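PDB 6CTH: concanavalin A-like lectin protein kinase family protein from Theobroma cacao, which probably transfers phosphate from ATP to protein substrates as the kinase domain of a lectin receptor-like protein, captured here with an oxindole inhibitor. Local coordinates for residues G26-V31 with A44-S49; K57-E62 with G85-V90. All coordinates share one frame; numbering follows the deposited sequence.

Interactions 1 and 2 follow one another along the chain and meet in the N-terminal lobe of the kinase fold, their centres about 9 Å apart. Interaction 1 joins the glycine-rich loop and strand 29-36 to strand 41-48; interaction 2 sets helix 54-66 against strand 86-92. Strands 41-48 and 86-92 are neighbours in the same sheet, probably linked by K46 N to L89 O at 2.8 Å. K46 and E62 match the lysine and helix-C glutamate that are paired in active kinases. Here K46 NZ and E62 OE1 stand 6.0 Å apart, F28 takes up the lysine end, and the usual ion pair is not formed.

Interaction 1: G26-V31 with A44-S49; sequences GGFGSV and AVKKVS. With FE7 (N-{(3Z)-2-oxo-3-[phenyl({4-[(piperidin-1-yl)methyl]phenyl}amino)methylidene]-2,3-dihydro-1H-indol-5-yl}ethanesulfonamide), chain B.
The ammonium end of K46 lies over one face of the F28 ring in a cation-pi contact, with NZ 3.6 Å from the ring centroid and only 15° off the normal. CE follows over the same face as a CH-pi donor, so the last two atoms of the lysine share one aromatic surface, while V48 CG2 meets the ring edge in plane, 3.8 Å from CE1. The K46 chain is extended throughout, with CG anti to the backbone N (chi1 -178°), and this full length carries NZ from the sheet to the turn, where it also comes to 3.1 Å from the backbone N of G27, both being donors. The inhibitor lies alongside: A44 CB touches the oxindole N1 at 3.3 Å, V31 CB rests against the phenyl ring at C12, and G26 CA approaches sulfonamide O1. The turn is the glycine-rich loop of protein kinases, reading GEGGFG here, and strand 41-48 carries the lysine characteristic of the family; between them they cover one side of the nucleotide pocket. The two strands of the hairpin run antiparallel, and K47 N donates to S30 O at 2.9 Å. A second bond, S49 N to F28 O at 3.1 Å, is almost straight (174°), although the donor is tilted out of the carbonyl plane, and it anchors the backbone of the aromatic residue. A water donates to K47 O at 2.7 Å. Farther out, F28 touches D159 and the E58 and E62 side chains of helix 54-66, while S30 OG is hydrogen-bonded to E25.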
loop_
_atom_site.group_PDB
_atom_site.type_symbol
_atom_site.label_atom_id
_atom_site.label_comp_id
_atom_site.label_asym_id
_atom_site.label_seq_id
_atom_site.Cartn_x
_atom_site.Cartn_y
_atom_site.Cartn_z
ATOM N N GLY A 26 9.205 -2.875 -9.172
ATOM C CA GLY A 26 7.752 -2.940 -8.995
ATOM C C GLY A 26 7.344 -4.362 -8.651
ATOM O O GLY A 26 8.208 -5.274 -8.482
ATOM N N GLY A 27 6.048 -4.587 -8.535
ATOM C CA GLY A 27 5.562 -5.905 -8.173
ATOM C C GLY A 27 5.805 -7.025 -9.171
ATOM O O GLY A 27 5.903 -8.190 -8.797
ATOM N N PHE A 28 5.867 -6.691 -10.449
ATOM C CA PHE A 28 5.979 -7.695 -11.505
ATOM C C PHE A 28 6.812 -7.142 -12.663
ATOM O O PHE A 28 6.573 -7.465 -13.851
ATOM C CB PHE A 28 4.574 -8.199 -11.910
ATOM C CG PHE A 28 3.608 -7.105 -12.338
ATOM C CD1 PHE A 28 3.552 -6.677 -13.669
ATOM C CD2 PHE A 28 2.720 -6.527 -11.417
ATOM C CE1 PHE A 28 2.653 -5.685 -14.068
ATOM C CE2 PHE A 28 1.806 -5.545 -11.814
ATOM C CZ PHE A 28 1.776 -5.119 -13.141
ATOM N N GLY A 29 7.852 -6.370 -12.304
ATOM C CA GLY A 29 8.806 -5.815 -13.273
ATOM C C GLY A 29 9.601 -4.663 -12.661
ATOM O O GLY A 29 9.274 -4.158 -11.585
ATOM N N SER A 30 10.664 -4.281 -13.316
ATOM C CA SER A 30 11.458 -3.129 -12.927
ATOM C C SER A 30 10.814 -1.855 -13.462
ATOM O O SER A 30 10.256 -1.854 -14.563
ATOM C CB SER A 30 12.854 -3.248 -13.521
ATOM O OG SER A 30 13.563 -4.297 -12.853
ATOM N N VAL A 31 10.973 -0.766 -12.731
ATOM C CA VAL A 31 10.458 0.541 -13.179
ATOM C C VAL A 31 11.632 1.467 -13.503
ATOM O O VAL A 31 12.587 1.599 -12.698
ATOM C CB VAL A 31 9.580 1.169 -12.093
ATOM C CG1 VAL A 31 8.936 2.470 -12.580
ATOM C CG2 VAL A 31 8.508 0.173 -11.633
ATOM N N ALA A 44 7.384 7.362 -15.614
ATOM C CA ALA A 44 7.875 6.114 -15.013
ATOM C C ALA A 44 7.367 4.961 -15.861
ATOM O O ALA A 44 6.161 4.856 -16.117
ATOM C CB ALA A 44 7.390 5.986 -13.588
ATOM N N VAL A 45 8.275 4.110 -16.332
ATOM C CA VAL A 45 7.932 3.043 -17.249
ATOM C C VAL A 45 8.228 1.738 -16.520
ATOM O O VAL A 45 9.377 1.506 -16.148
ATOM C CB VAL A 45 8.770 3.115 -18.521
ATOM C CG1 VAL A 45 8.440 1.977 -19.486
ATOM C CG2 VAL A 45 8.583 4.477 -19.202
ATOM N N LYS A 46 7.206 0.912 -16.347
ATOM C CA LYS A 46 7.360 -0.434 -15.814
ATOM C C LYS A 46 7.470 -1.446 -16.945
ATOM O O LYS A 46 6.559 -1.585 -17.768
ATOM C CB LYS A 46 6.186 -0.762 -14.909
ATOM C CG LYS A 46 6.298 -2.140 -14.264
ATOM C CD LYS A 46 5.295 -2.328 -13.150
ATOM C CE LYS A 46 5.586 -3.605 -12.369
ATOM N NZ LYS A 46 4.721 -3.635 -11.180
ATOM N N LYS A 47 8.612 -2.141 -16.987
ATOM C CA LYS A 47 8.871 -3.197 -17.924
ATOM C C LYS A 47 8.532 -4.532 -17.274
ATOM O O LYS A 47 9.173 -4.936 -16.292
ATOM C CB LYS A 47 10.341 -3.165 -18.312
ATOM C CG LYS A 47 10.707 -4.175 -19.383
ATOM C CD LYS A 47 12.103 -3.870 -19.881
ATOM C CE LYS A 47 12.462 -4.779 -21.047
ATOM N NZ LYS A 47 12.720 -6.185 -20.623
ATOM N N VAL A 48 7.531 -5.210 -17.812
ATOM C CA VAL A 48 7.035 -6.425 -17.213
ATOM C C VAL A 48 7.998 -7.573 -17.425
ATOM O O VAL A 48 8.643 -7.706 -18.466
ATOM C CB VAL A 48 5.643 -6.770 -17.739
ATOM C CG1 VAL A 48 5.176 -8.148 -17.309
ATOM C CG2 VAL A 48 4.662 -5.680 -17.298
ATOM N N SER A 49 8.107 -8.356 -16.368
ATOM C CA SER A 49 8.949 -9.520 -16.310
ATOM C C SER A 49 8.130 -10.694 -16.879
ATOM O O SER A 49 7.043 -10.996 -16.374
ATOM C CB SER A 49 9.335 -9.773 -14.844
ATOM O OG SER A 49 9.930 -11.046 -14.715
HETATM C C4 FE7 B . 6.435 4.359 -9.588
HETATM C C14 FE7 B . 9.641 1.437 -6.751
HETATM C C5 FE7 B . 5.510 5.048 -10.392
HETATM C C6 FE7 B . 4.348 4.446 -10.843
HETATM C C11 FE7 B . 9.062 3.887 -7.930
HETATM C C7 FE7 B . 4.083 3.143 -10.465
HETATM C C8 FE7 B . 7.154 6.550 -9.987
HETATM C C9 FE7 B . 7.525 5.281 -9.311
HETATM C C10 FE7 B . 8.677 5.161 -8.563
HETATM C C12 FE7 B . 9.424 2.795 -8.709
HETATM C C13 FE7 B . 9.708 1.578 -8.119
HETATM N N1 FE7 B . 5.965 6.338 -10.599
HETATM N N2 FE7 B . 9.403 6.264 -8.337
HETATM C C3 FE7 B . 6.143 3.052 -9.202
HETATM N N3 FE7 B . 15.466 7.588 -6.623
HETATM O O2 FE7 B . 7.792 7.596 -10.007
HETATM C C2 FE7 B . 4.950 2.459 -9.617
HETATM N N FE7 B . 4.524 1.187 -9.137
HETATM S S FE7 B . 5.231 0.173 -8.091
HETATM O O FE7 B . 6.621 0.490 -8.001
HETATM O O1 FE7 B . 4.834 -1.150 -8.457
HETATM C C1 FE7 B . 4.383 0.686 -6.635
HETATM C C FE7 B . 2.926 0.846 -6.990
HETATM C C16 FE7 B . 9.007 3.736 -6.551
HETATM C C15 FE7 B . 9.293 2.515 -5.969
HETATM C C17 FE7 B . 10.641 6.517 -7.705
HETATM C C22 FE7 B . 11.434 5.499 -7.196
HETATM C C21 FE7 B . 12.619 5.799 -6.547
HETATM C C20 FE7 B . 13.035 7.111 -6.390
HETATM C C19 FE7 B . 12.235 8.121 -6.897
HETATM C C18 FE7 B . 11.052 7.833 -7.552
HETATM C C23 FE7 B . 14.337 7.434 -5.696
HETATM C C28 FE7 B . 16.666 8.047 -5.921
HETATM C C27 FE7 B . 17.805 8.303 -6.880
HETATM C C26 FE7 B . 18.117 7.068 -7.698
HETATM C C25 FE7 B . 16.860 6.508 -8.332
HETATM C C24 FE7 B . 15.768 6.328 -7.303
HETATM O O HOH W 1 11.452 -6.324 -15.966
#

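Interaction 2: K57-E62 with G85-V90; sequences KEYASE and GELMLV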
loop_
_atom_site.group_PDB
_atom_site.type_symbol
_atom_site.label_atom_id
_atom_site.label_comp_id
_atom_site.label_asym_id
_atom_site.label_seq_id
_atom_site.Cartn_x
_atom_site.Cartn_y
_atom_site.Cartn_z
ATOM N N LYS A 57 -0.210 -12.267 -16.499
ATOM C CA LYS A 57 -1.453 -12.247 -15.757
ATOM C C LYS A 57 -1.557 -10.924 -14.961
ATOM O O LYS A 57 -2.634 -10.293 -14.957
ATOM C CB LYS A 57 -1.560 -13.467 -14.831
ATOM N N GLU A 58 -0.458 -10.492 -14.333
ATOM C CA GLU A 58 -0.482 -9.264 -13.527
ATOM C C GLU A 58 -0.568 -8.028 -14.403
ATOM O O GLU A 58 -1.303 -7.116 -14.060
ATOM C CB GLU A 58 0.671 -9.132 -12.533
ATOM C CG GLU A 58 0.604 -10.153 -11.399
ATOM C CD GLU A 58 1.370 -9.739 -10.155
ATOM O OE1 GLU A 58 0.997 -8.787 -9.433
ATOM O OE2 GLU A 58 2.381 -10.391 -9.841
ATOM N N TYR A 59 0.111 -8.008 -15.552
ATOM C CA TYR A 59 -0.090 -6.943 -16.525
ATOM C C TYR A 59 -1.562 -6.846 -16.933
ATOM O O TYR A 59 -2.155 -5.753 -16.928
ATOM C CB TYR A 59 0.786 -7.189 -17.786
ATOM C CG TYR A 59 0.485 -6.281 -18.926
ATOM C CD1 TYR A 59 1.116 -5.039 -19.047
ATOM C CD2 TYR A 59 -0.490 -6.609 -19.854
ATOM C CE1 TYR A 59 0.794 -4.170 -20.095
ATOM C CE2 TYR A 59 -0.800 -5.767 -20.910
ATOM C CZ TYR A 59 -0.158 -4.553 -21.022
ATOM O OH TYR A 59 -0.498 -3.733 -22.050
ATOM N N ALA A 60 -2.175 -7.983 -17.251
ATOM C CA ALA A 60 -3.561 -7.982 -17.770
ATOM C C ALA A 60 -4.572 -7.489 -16.725
ATOM O O ALA A 60 -5.472 -6.656 -17.030
ATOM C CB ALA A 60 -3.937 -9.369 -18.247
ATOM N N SER A 61 -4.397 -7.988 -15.501
ATOM C CA SER A 61 -5.126 -7.517 -14.348
ATOM C C SER A 61 -4.911 -6.010 -14.136
ATOM O O SER A 61 -5.883 -5.286 -13.895
ATOM C CB SER A 61 -4.738 -8.308 -13.079
ATOM O OG SER A 61 -5.344 -7.693 -11.944
ATOM N N GLU A 62 -3.675 -5.531 -14.187
ATOM C CA GLU A 62 -3.438 -4.120 -13.957
ATOM C C GLU A 62 -4.191 -3.282 -14.981
ATOM O O GLU A 62 -4.916 -2.352 -14.588
ATOM C CB GLU A 62 -1.961 -3.772 -13.928
ATOM C CG GLU A 62 -1.600 -2.269 -13.906
ATOM C CD GLU A 62 -1.191 -1.707 -12.551
ATOM O OE1 GLU A 62 -1.148 -2.433 -11.558
ATOM O OE2 GLU A 62 -0.852 -0.507 -12.484
ATOM N N GLY A 85 6.872 -9.558 -27.951
ATOM C CA GLY A 85 6.754 -10.197 -26.622
ATOM C C GLY A 85 6.595 -9.268 -25.414
ATOM O O GLY A 85 6.126 -9.709 -24.355
ATOM N N GLU A 86 6.957 -7.990 -25.592
ATOM C CA GLU A 86 7.163 -7.030 -24.503
ATOM C C GLU A 86 5.854 -6.334 -24.029
ATOM O O GLU A 86 5.076 -5.794 -24.811
ATOM C CB GLU A 86 8.198 -5.962 -24.900
ATOM C CG GLU A 86 9.612 -6.484 -25.208
ATOM C CD GLU A 86 10.580 -6.335 -24.048
ATOM O OE1 GLU A 86 11.782 -6.085 -24.296
ATOM O OE2 GLU A 86 10.152 -6.489 -22.877
ATOM N N LEU A 87 5.649 -6.369 -22.730
ATOM C CA LEU A 87 4.483 -5.752 -22.072
ATOM C C LEU A 87 5.023 -4.650 -21.161
ATOM O O LEU A 87 5.996 -4.889 -20.422
ATOM C CB LEU A 87 3.747 -6.770 -21.237
ATOM C CG LEU A 87 3.279 -8.098 -21.821
ATOM C CD1 LEU A 87 2.935 -9.078 -20.715
ATOM C CD2 LEU A 87 2.102 -7.912 -22.728
ATOM N N MET A 88 4.439 -3.452 -21.247
ATOM C CA MET A 88 4.861 -2.296 -20.442
ATOM C C MET A 88 3.747 -1.356 -20.037
ATOM O O MET A 88 2.764 -1.241 -20.769
ATOM C CB MET A 88 5.898 -1.501 -21.184
ATOM C CG MET A 88 7.116 -2.390 -21.380
ATOM S SD MET A 88 8.477 -1.410 -21.796
ATOM C CE MET A 88 8.162 -1.445 -23.539
ATOM N N LEU A 89 3.945 -0.674 -18.901
ATOM C CA LEU A 89 2.948 0.200 -18.294
ATOM C C LEU A 89 3.609 1.537 -17.940
ATOM O O LEU A 89 4.758 1.583 -17.449
ATOM C CB LEU A 89 2.355 -0.435 -17.043
ATOM C CG LEU A 89 1.664 -1.789 -17.216
ATOM C CD1 LEU A 89 1.673 -2.583 -15.903
ATOM C CD2 LEU A 89 0.254 -1.559 -17.757
ATOM N N VAL A 90 2.904 2.630 -18.210
ATOM C CA VAL A 90 3.489 3.960 -18.072
ATOM C C VAL A 90 2.686 4.789 -17.101
ATOM O O VAL A 90 1.458 4.821 -17.206
ATOM C CB VAL A 90 3.513 4.698 -19.447
ATOM C CG1 VAL A 90 4.290 6.002 -19.321
ATOM C CG2 VAL A 90 4.143 3.822 -20.498
#
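Y59 and L87 bring their CA atoms to 7.3 Å, the nearest backbone approach between helix 57-62 and strand 86-90, whose axes approach to 9.5 Å, with N-to-C directions 39° apart. From the helix, Y59 does most of the work. A chi1 of 170° swings its ring away from the backbone N and out to the strand, where it slots in between the side chains of L87 and L89. The CB of L87 sits over one face, 4.0 Å from the ring centroid, in a CH-pi contact offset toward the rim. The methyls of L87 flank the tyrosine, CD1 by Y59 CB and CG, CD2 by Y59 CE2. L89 approaches obliquely by the CD1-CE1 bond, from the opposite side of the ring plane to L87 CB, with CD2 3.5 Å from Y59 CE1, while the carbonyl oxygen of M88 lies in plane at the ring edge, 3.6 Å from that same carbon. Both leucines point to the helix because alternate residues of a strand share a face; M88, between them, is turned to the opposite face, where it meets V45 and L10. This is the seat of helix C on the sheet of the kinase N-lobe, built on apolar packing rather than on polar bonds between the two segments. One turn farther along, E62 adds its methylene, CG lying 3.8 Å from L89 CD1. Its chain bends at chi2 (102°), which carries the carboxylate past the leucine to two partners: Y91 OH bonds to OE2, and F160 N, the backbone of the DFG motif, to OE1. W80 and H82 of strand 77-83 also touch the tyrosine, and V48 of strand 41-48 reaches both Y59 and L87.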